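Local coordinates for uncharacterized protein with cystatin-like fold (Methylibium petroleiphilum PM1, PDB 3G16) that is of unknown function but adopts a cystatin-like fold of the SnoaL-like, NTF2-clan type, which probably encloses a small-molecule pocket, at residues A[50-53]-A[57-60]; A[117-122]-A[143-148]; A[132-137]-A[147-152]. All coordinates share one frame; numbering follows the deposited sequence.

Interaction 1. Residues A[50-53]-A[57-60]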
loop_
_atom_site.group_PDB
_atom_site.type_symbol
_atom_site.label_atom_id
_atom_site.label_comp_id
_atom_site.label_asym_id
_atom_site.label_seq_id
_atom_site.Cartn_x
_atom_site.Cartn_y
_atom_site.Cartn_z
ATOM N N GLY A 50 16.509 0.652 -7.881
ATOM C CA GLY A 50 15.591 -0.136 -8.670
ATOM C C GLY A 50 15.107 -1.351 -7.883
ATOM O O GLY A 50 15.237 -1.421 -6.681
ATOM N N ALA A 51 14.517 -2.276 -8.622
ATOM C CA ALA A 51 13.902 -3.462 -7.992
ATOM C C ALA A 51 14.974 -4.387 -7.460
ATOM O O ALA A 51 16.166 -4.338 -7.852
ATOM C CB ALA A 51 13.078 -4.238 -9.043
ATOM N N PHE A 52 14.550 -5.264 -6.560
ATOM C CA PHE A 52 15.408 -6.354 -6.039
ATOM C C PHE A 52 15.004 -7.623 -6.799
ATOM O O PHE A 52 13.881 -8.145 -6.649
ATOM C CB PHE A 52 15.253 -6.572 -4.541
ATOM C CG PHE A 52 15.670 -5.434 -3.654
ATOM C CD1 PHE A 52 16.366 -4.336 -4.135
ATOM C CD2 PHE A 52 15.481 -5.553 -2.295
ATOM C CE1 PHE A 52 16.799 -3.352 -3.271
ATOM C CE2 PHE A 52 15.925 -4.567 -1.440
ATOM C CZ PHE A 52 16.589 -3.468 -1.912
ATOM N N ARG A 53 15.893 -8.134 -7.610
ATOM C CA ARG A 53 15.578 -9.252 -8.501
ATOM C C ARG A 53 16.048 -10.584 -7.960
ATOM O O ARG A 53 17.245 -10.891 -7.995
ATOM C CB ARG A 53 16.214 -9.021 -9.850
ATOM C CG ARG A 53 15.769 -7.765 -10.561
ATOM C CD ARG A 53 16.780 -7.448 -11.694
ATOM N NE ARG A 53 16.402 -6.293 -12.517
ATOM C CZ ARG A 53 16.579 -5.039 -12.152
ATOM N NH1 ARG A 53 17.219 -4.695 -10.997
ATOM N NH2 ARG A 53 16.164 -4.120 -13.045
ATOM N N GLN A 57 18.602 -11.918 -3.568
ATOM C CA GLN A 57 18.931 -10.496 -3.587
ATOM C C GLN A 57 18.112 -9.721 -2.561
ATOM O O GLN A 57 18.624 -8.827 -1.869
ATOM C CB GLN A 57 18.733 -9.920 -4.978
ATOM C CG GLN A 57 19.847 -10.304 -5.960
ATOM C CD GLN A 57 20.061 -11.810 -6.092
ATOM O OE1 GLN A 57 19.223 -12.524 -6.729
ATOM N NE2 GLN A 57 21.141 -12.323 -5.489
ATOM N N ILE A 58 16.816 -10.023 -2.463
ATOM C CA ILE A 58 15.990 -9.404 -1.439
ATOM C C ILE A 58 16.624 -9.697 -0.091
ATOM O O ILE A 58 16.828 -8.786 0.718
ATOM C CB ILE A 58 14.554 -10.003 -1.528
ATOM C CG1 ILE A 58 13.857 -9.620 -2.849
ATOM C CG2 ILE A 58 13.726 -9.544 -0.330
ATOM C CD1 ILE A 58 12.553 -10.413 -3.130
ATOM N N ALA A 59 16.967 -10.963 0.174
ATOM C CA ALA A 59 17.493 -11.364 1.459
ATOM C C ALA A 59 18.830 -10.691 1.774
ATOM O O ALA A 59 19.058 -10.212 2.886
ATOM C CB ALA A 59 17.617 -12.922 1.515
ATOM N N HIS A 60 19.720 -10.649 0.775
ATOM C CA HIS A 60 21.035 -10.058 0.989
ATOM C C HIS A 60 20.911 -8.576 1.324
ATOM O O HIS A 60 21.618 -8.061 2.218
ATOM C CB HIS A 60 21.907 -10.261 -0.259
ATOM C CG HIS A 60 23.313 -9.794 -0.071
ATOM N ND1 HIS A 60 24.073 -10.272 0.975
ATOM C CD2 HIS A 60 24.125 -8.990 -0.802
ATOM C CE1 HIS A 60 25.294 -9.769 0.889
ATOM N NE2 HIS A 60 25.340 -8.963 -0.150
#
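The contact between F52 and I58 is an apolar strand-to-helix packing, made where the short edge strand 52-53 turns directly into helix 55-69. F52 CB lies 3.8 Å from I58 CG1, the closest apolar approach between the two segments. The branch of I58 that does the touching is the one set beside its backbone N (chi1 -66°), which brings CG1 close to the phenylalanine backbone as well: CG1 is 4.1 Å from F52 O. The aromatic ring reaches past the isoleucine side chain to the helix backbone, with F52 CD2 4.0 Å from I58 CA, an oblique approach.

Nearer the surface, the backbone of R53 meets the stem of Q57. R53 O sits 3.4 Å from Q57 CG and 3.5 Å from Q57 CB, so the carbonyl rests against the aliphatic part of the glutamine, whose chain folds back at chi2 (56°). R53 CB points away from the helix, so this residue meets Q57 through its carbonyl, while F52 meets I58 with its side chain, both in the first turn.

The same phenylalanine is wedged from further directions. Its ring makes edge-to-face contacts with F43 and W62, its backbone pairs with H41 of strand 39-42, and I58 also packs on H41. F52 and I58 thus pack in the interface between helix 55-69 and the sheet, and the side chain of I58 comes within about 7 Å of a bound unidentified ligand. A helix laid against a curved sheet, with apolar residues of both near an internal pocket, is the arrangement of the cystatin-like (NTF2-like) alpha+beta fold.

Interaction 2. Residues A[117-122]-A[143-148]; sequences IREIRA and AGRGYR
Charged side chains carry most of this contact, with E119 of strand 116-124 gripped by R145 from the C-terminal loop. The arginine meets the carboxylate end-on: R145 NH1 donates to E119 OE1 and R145 NH2 to E119 OE2, both at 2.9 Å. The OE1 bond uses the syn lone pair, the OE2 bond arrives on the syn side somewhat out of plane, and the two flat groups are turned 35° against each other. E119 spans the gap as an extended chain with CG trans to the backbone N (chi1 -175°), whereas R145 bends at chi2 and chi3 to present its edge.

R121 completes the network from within the strand. Its NH1 donates to E119 OE2 at 2.8 Å on the anti side, so this oxygen receives two arginines, and the two guanidinium planes stand nearly perpendicular (88°) around it. R121 NH1 also pairs with E109, which lies opposite the classic beta bulge formed by R118 and E119.

The remaining contact is a covering one without a hydrogen bond. Y147 OH sits 3.1 Å above one face of the R121 guanidinium, offset toward its rim, and is 3.4 Å from R121 NH2. The hydroxyl is hydrogen-bonded to E90 of the second subunit, whose carboxylate also forms a salt bridge with R121 NE.

This is a partly buried salt-bridge network that ties the loop after strand 134-135 to strand 116-124 of the NTF2-like sheet, at the subunit interface of a dimer.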
loop_
_atom_site.group_PDB
_atom_site.type_symbol
_atom_site.label_atom_id
_atom_site.label_comp_id
_atom_site.label_asym_id
_atom_site.label_seq_id
_atom_site.Cartn_x
_atom_site.Cartn_y
_atom_site.Cartn_z
ATOM N N ILE A 117 5.884 -16.414 -1.605
ATOM C CA ILE A 117 5.722 -15.072 -2.163
ATOM C C ILE A 117 6.411 -14.991 -3.511
ATOM O O ILE A 117 7.572 -15.405 -3.642
ATOM C CB ILE A 117 6.295 -14.028 -1.211
ATOM C CG1 ILE A 117 5.507 -14.024 0.109
ATOM C CG2 ILE A 117 6.222 -12.654 -1.855
ATOM C CD1 ILE A 117 6.173 -13.246 1.242
ATOM N N ARG A 118 5.725 -14.425 -4.493
ATOM C CA ARG A 118 6.321 -14.226 -5.834
ATOM C C ARG A 118 6.635 -12.775 -6.141
ATOM O O ARG A 118 7.455 -12.511 -6.989
ATOM C CB ARG A 118 5.441 -14.837 -6.943
ATOM C CG ARG A 118 4.204 -14.097 -7.227
ATOM C CD ARG A 118 3.427 -14.758 -8.352
ATOM N NE ARG A 118 2.285 -13.972 -8.736
ATOM C CZ ARG A 118 1.325 -14.422 -9.513
ATOM N NH1 ARG A 118 1.350 -15.675 -9.981
ATOM N NH2 ARG A 118 0.322 -13.632 -9.826
ATOM N N GLU A 119 5.998 -11.844 -5.457
ATOM C CA GLU A 119 6.218 -10.430 -5.741
ATOM C C GLU A 119 5.766 -9.585 -4.583
ATOM O O GLU A 119 4.756 -9.888 -3.952
ATOM C CB GLU A 119 5.405 -10.038 -6.974
ATOM C CG GLU A 119 5.630 -8.619 -7.462
ATOM C CD GLU A 119 4.943 -8.354 -8.777
ATOM O OE1 GLU A 119 5.390 -8.932 -9.803
ATOM O OE2 GLU A 119 3.940 -7.631 -8.795
ATOM N N ILE A 120 6.500 -8.490 -4.345
ATOM C CA ILE A 120 6.123 -7.477 -3.342
ATOM C C ILE A 120 6.248 -6.114 -4.016
ATOM O O ILE A 120 7.249 -5.868 -4.722
ATOM C CB ILE A 120 6.964 -7.527 -2.049
ATOM C CG1 ILE A 120 6.900 -8.927 -1.424
ATOM C CG2 ILE A 120 6.515 -6.420 -1.088
ATOM C CD1 ILE A 120 7.760 -9.084 -0.183
ATOM N N ARG A 121 5.240 -5.264 -3.869
ATOM C CA ARG A 121 5.245 -3.890 -4.418
ATOM C C ARG A 121 5.045 -2.964 -3.233
ATOM O O ARG A 121 3.971 -2.972 -2.640
ATOM C CB ARG A 121 4.145 -3.738 -5.454
ATOM C CG ARG A 121 4.268 -4.701 -6.630
ATOM C CD ARG A 121 3.307 -4.381 -7.752
ATOM N NE ARG A 121 1.903 -4.392 -7.396
ATOM C CZ ARG A 121 1.167 -5.498 -7.287
ATOM N NH1 ARG A 121 1.684 -6.700 -7.469
ATOM N NH2 ARG A 121 -0.122 -5.399 -7.010
ATOM N N ALA A 122 6.067 -2.142 -2.926
ATOM C CA ALA A 122 6.011 -1.286 -1.736
ATOM C C ALA A 122 5.844 0.194 -2.051
ATOM O O ALA A 122 6.370 0.713 -3.042
ATOM C CB ALA A 122 7.278 -1.453 -0.892
ATOM N N ALA A 143 3.047 -1.428 -18.539
ATOM C CA ALA A 143 2.412 -1.699 -19.817
ATOM C C ALA A 143 2.169 -3.204 -20.031
ATOM O O ALA A 143 1.055 -3.642 -20.315
ATOM C CB ALA A 143 3.257 -1.115 -20.941
ATOM N N GLY A 144 3.203 -3.999 -19.792
ATOM C CA GLY A 144 3.103 -5.425 -20.031
ATOM C C GLY A 144 2.202 -6.138 -19.031
ATOM O O GLY A 144 1.637 -7.190 -19.310
ATOM N N ARG A 145 2.043 -5.553 -17.852
ATOM C CA ARG A 145 1.208 -6.129 -16.826
ATOM C C ARG A 145 -0.253 -5.706 -16.910
ATOM O O ARG A 145 -1.067 -6.069 -16.052
ATOM C CB ARG A 145 1.800 -5.785 -15.442
ATOM C CG ARG A 145 3.061 -6.562 -15.175
ATOM C CD ARG A 145 2.781 -7.990 -14.747
ATOM N NE ARG A 145 2.203 -8.010 -13.403
ATOM C CZ ARG A 145 2.914 -8.059 -12.267
ATOM N NH1 ARG A 145 4.222 -8.125 -12.289
ATOM N NH2 ARG A 145 2.282 -8.025 -11.094
ATOM N N GLY A 146 -0.579 -4.888 -17.917
ATOM C CA GLY A 146 -1.975 -4.534 -18.109
ATOM C C GLY A 146 -2.475 -3.356 -17.301
ATOM O O GLY A 146 -3.671 -3.105 -17.247
ATOM N N TYR A 147 -1.554 -2.636 -16.660
ATOM C CA TYR A 147 -1.906 -1.442 -15.930
ATOM C C TYR A 147 -2.051 -0.283 -16.925
ATOM O O TYR A 147 -1.387 -0.232 -17.959
ATOM C CB TYR A 147 -0.787 -1.055 -14.945
ATOM C CG TYR A 147 -0.647 -1.872 -13.671
ATOM C CD1 TYR A 147 -0.465 -3.232 -13.672
ATOM C CD2 TYR A 147 -0.657 -1.233 -12.442
ATOM C CE1 TYR A 147 -0.356 -3.943 -12.519
ATOM C CE2 TYR A 147 -0.520 -1.927 -11.267
ATOM C CZ TYR A 147 -0.357 -3.291 -11.292
ATOM O OH TYR A 147 -0.227 -4.040 -10.139
ATOM N N ARG A 148 -2.888 0.696 -16.624
ATOM C CA ARG A 148 -2.955 1.845 -17.463
ATOM C C ARG A 148 -1.647 2.622 -17.348
ATOM O O ARG A 148 -1.074 2.767 -16.234
ATOM C CB ARG A 148 -4.094 2.802 -17.033
ATOM C CG ARG A 148 -5.474 2.462 -17.451
ATOM C CD ARG A 148 -5.617 2.425 -18.965
ATOM N NE ARG A 148 -5.609 3.653 -19.806
ATOM C CZ ARG A 148 -6.610 3.996 -20.623
ATOM N NH1 ARG A 148 -7.727 3.291 -20.630
ATOM N NH2 ARG A 148 -6.520 5.051 -21.421
#

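Interaction 3. Residues A[132-137]-A[147-152]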
loop_
_atom_site.group_PDB
_atom_site.type_symbol
_atom_site.label_atom_id
_atom_site.label_comp_id
_atom_site.label_asym_id
_atom_site.label_seq_id
_atom_site.Cartn_x
_atom_site.Cartn_y
_atom_site.Cartn_z
ATOM N N ILE A 132 8.390 15.602 -10.507
ATOM C CA ILE A 132 8.552 14.294 -11.101
ATOM C C ILE A 132 7.205 13.974 -11.775
ATOM O O ILE A 132 6.183 13.941 -11.102
ATOM C CB ILE A 132 8.881 13.217 -10.066
ATOM C CG1 ILE A 132 10.127 13.613 -9.246
ATOM C CG2 ILE A 132 9.057 11.877 -10.753
ATOM C CD1 ILE A 132 11.309 13.834 -10.085
ATOM N N ALA A 133 7.255 13.785 -13.089
ATOM C CA ALA A 133 6.053 13.570 -13.906
ATOM C C ALA A 133 5.364 12.260 -13.576
ATOM O O ALA A 133 4.118 12.217 -13.559
ATOM C CB ALA A 133 6.413 13.593 -15.399
ATOM N N ARG A 134 6.137 11.195 -13.333
ATOM C CA ARG A 134 5.575 9.891 -13.061
ATOM C C ARG A 134 6.153 9.342 -11.773
ATOM O O ARG A 134 7.336 8.980 -11.711
ATOM C CB ARG A 134 5.854 8.901 -14.201
ATOM C CG ARG A 134 5.484 9.405 -15.627
ATOM C CD ARG A 134 5.631 8.275 -16.716
ATOM N NE ARG A 134 4.730 7.163 -16.441
ATOM C CZ ARG A 134 3.475 7.070 -16.868
ATOM N NH1 ARG A 134 2.924 7.966 -17.694
ATOM N NH2 ARG A 134 2.779 6.017 -16.473
ATOM N N LEU A 135 5.343 9.257 -10.769
ATOM C CA LEU A 135 5.707 8.701 -9.474
ATOM C C LEU A 135 5.111 7.294 -9.419
ATOM O O LEU A 135 3.931 7.124 -9.129
ATOM C CB LEU A 135 5.201 9.627 -8.372
ATOM C CG LEU A 135 5.964 10.939 -8.215
ATOM C CD1 LEU A 135 5.244 11.894 -7.295
ATOM C CD2 LEU A 135 7.389 10.620 -7.705
ATOM N N GLU A 136 5.916 6.287 -9.739
ATOM C CA GLU A 136 5.463 4.939 -9.855
ATOM C C GLU A 136 6.604 3.994 -9.449
ATOM O O GLU A 136 7.665 4.478 -9.094
ATOM C CB GLU A 136 4.909 4.653 -11.253
ATOM C CG GLU A 136 5.875 4.819 -12.351
ATOM C CD GLU A 136 5.225 4.833 -13.760
ATOM O OE1 GLU A 136 3.989 4.782 -13.893
ATOM O OE2 GLU A 136 5.980 4.954 -14.777
ATOM N N LEU A 137 6.370 2.685 -9.442
ATOM C CA LEU A 137 7.391 1.740 -9.013
ATOM C C LEU A 137 8.495 1.639 -10.031
ATOM O O LEU A 137 8.266 1.569 -11.225
ATOM C CB LEU A 137 6.768 0.389 -8.832
ATOM C CG LEU A 137 5.685 0.253 -7.772
ATOM C CD1 LEU A 137 4.937 -1.072 -7.964
ATOM C CD2 LEU A 137 6.250 0.453 -6.319
ATOM N N TYR A 147 -1.554 -2.636 -16.660
ATOM C CA TYR A 147 -1.906 -1.442 -15.930
ATOM C C TYR A 147 -2.051 -0.283 -16.925
ATOM O O TYR A 147 -1.387 -0.232 -17.959
ATOM C CB TYR A 147 -0.787 -1.055 -14.945
ATOM C CG TYR A 147 -0.647 -1.872 -13.671
ATOM C CD1 TYR A 147 -0.465 -3.232 -13.672
ATOM C CD2 TYR A 147 -0.657 -1.233 -12.442
ATOM C CE1 TYR A 147 -0.356 -3.943 -12.519
ATOM C CE2 TYR A 147 -0.520 -1.927 -11.267
ATOM C CZ TYR A 147 -0.357 -3.291 -11.292
ATOM O OH TYR A 147 -0.227 -4.040 -10.139
ATOM N N ARG A 148 -2.888 0.696 -16.624
ATOM C CA ARG A 148 -2.955 1.845 -17.463
ATOM C C ARG A 148 -1.647 2.622 -17.348
ATOM O O ARG A 148 -1.074 2.767 -16.234
ATOM C CB ARG A 148 -4.094 2.802 -17.033
ATOM C CG ARG A 148 -5.474 2.462 -17.451
ATOM C CD ARG A 148 -5.617 2.425 -18.965
ATOM N NE ARG A 148 -5.609 3.653 -19.806
ATOM C CZ ARG A 148 -6.610 3.996 -20.623
ATOM N NH1 ARG A 148 -7.727 3.291 -20.630
ATOM N NH2 ARG A 148 -6.520 5.051 -21.421
ATOM N N VAL A 149 -1.216 3.208 -18.455
ATOM C CA VAL A 149 -0.025 3.985 -18.530
ATOM C C VAL A 149 -0.320 5.468 -18.735
ATOM O O VAL A 149 0.361 6.311 -18.172
ATOM C CB VAL A 149 0.936 3.431 -19.594
ATOM C CG1 VAL A 149 2.066 4.386 -19.838
ATOM C CG2 VAL A 149 1.445 2.063 -19.115
ATOM N N THR A 150 -1.360 5.775 -19.502
ATOM C CA THR A 150 -1.766 7.172 -19.730
ATOM C C THR A 150 -3.220 7.335 -19.262
ATOM O O THR A 150 -3.987 6.387 -19.217
ATOM C CB THR A 150 -1.531 7.600 -21.161
ATOM O OG1 THR A 150 -2.194 6.720 -22.025
ATOM C CG2 THR A 150 -0.029 7.534 -21.514
ATOM N N SER A 151 -3.576 8.554 -18.926
ATOM C CA SER A 151 -4.870 8.842 -18.380
ATOM C C SER A 151 -6.015 8.357 -19.231
ATOM O O SER A 151 -6.038 8.629 -20.427
ATOM C CB SER A 151 -5.050 10.336 -18.267
ATOM O OG SER A 151 -6.347 10.579 -17.744
ATOM N N PRO A 152 -6.976 7.647 -18.632
ATOM C CA PRO A 152 -8.206 7.298 -19.346
ATOM C C PRO A 152 -8.997 8.494 -19.891
ATOM O O PRO A 152 -9.857 8.289 -20.782
ATOM C CB PRO A 152 -8.977 6.506 -18.289
ATOM C CG PRO A 152 -7.918 5.878 -17.497
ATOM C CD PRO A 152 -6.911 6.945 -17.344
#
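A C-terminal arm runs past the short strand 134-135 at the subunit interface, and R134 reaches across to the backbone carbonyl of V149. R134 and L135 pair in a parallel beta ladder with a strand of the second subunit, so the sheet continues across the interface.

Across the gap, R134 takes one carbonyl oxygen with both terminal nitrogens. R134 NH2 lies 3.0 Å from V149 O, in the carbonyl plane and on a lone pair, while R134 NH1 donates to V149 O at 3.1 Å from a position tilted from that plane. The oxygen sits at the edge of the guanidinium, nearly in its plane. Alongside, R134 NH2 is 3.8 Å from V149 CG1, the branch trans to the valine N (chi1 170°), where the two side chains cross at about a right angle.

The guanidinium is held from a second edge by E136, two residues on. R134 NE donates almost straight (175°) to E136 OE2 at 3.0 Å, and R134 NH2 to E136 OE1 at 3.1 Å; the bend of the arginine chain at chi3 (62°) turns its NE/NH2 edge to the carboxylate. E136 OE1 also forms a salt bridge with R103 of the second subunit, and R148 O accepts from the same R103.

R134 was modelled in two conformers, and these bonds belong to one of them, so the grip may be intermittent. Where it holds, E136, between R134 and R103 of the second subunit, probably offsets the positive charge of both and limits rotation of the R134 guanidinium. The NH1/NH2 edge presents a forked pair of N-H groups to a neutral carbonyl, and NH1 also hydrogen-bonds a bound glycerol, probably from the crystallisation liquor. On the arm's side the bond is thus taken by main chain, not by the side chain of V149.

Along the chain, interaction 1 closes before interactions 2 and 3 open, and the latter two end on one shared loop that includes Y147 and R148. Interactions 1 and 2 reach the same mixed sheet, through edge strand 52-53 and strand 116-124, with centres about 15 Å apart and nearest atoms about 6 Å apart. Interactions 2 and 3, centres about 13 Å apart, touch: R121 CD packs 3.7 Å from L137 CD1. Interaction 1 lies about 23 Å, centre to centre, from interaction 3. The first thus belongs to the helix-on-sheet body of the protomer, whereas the other two fasten its C-terminal extension beside the second subunit.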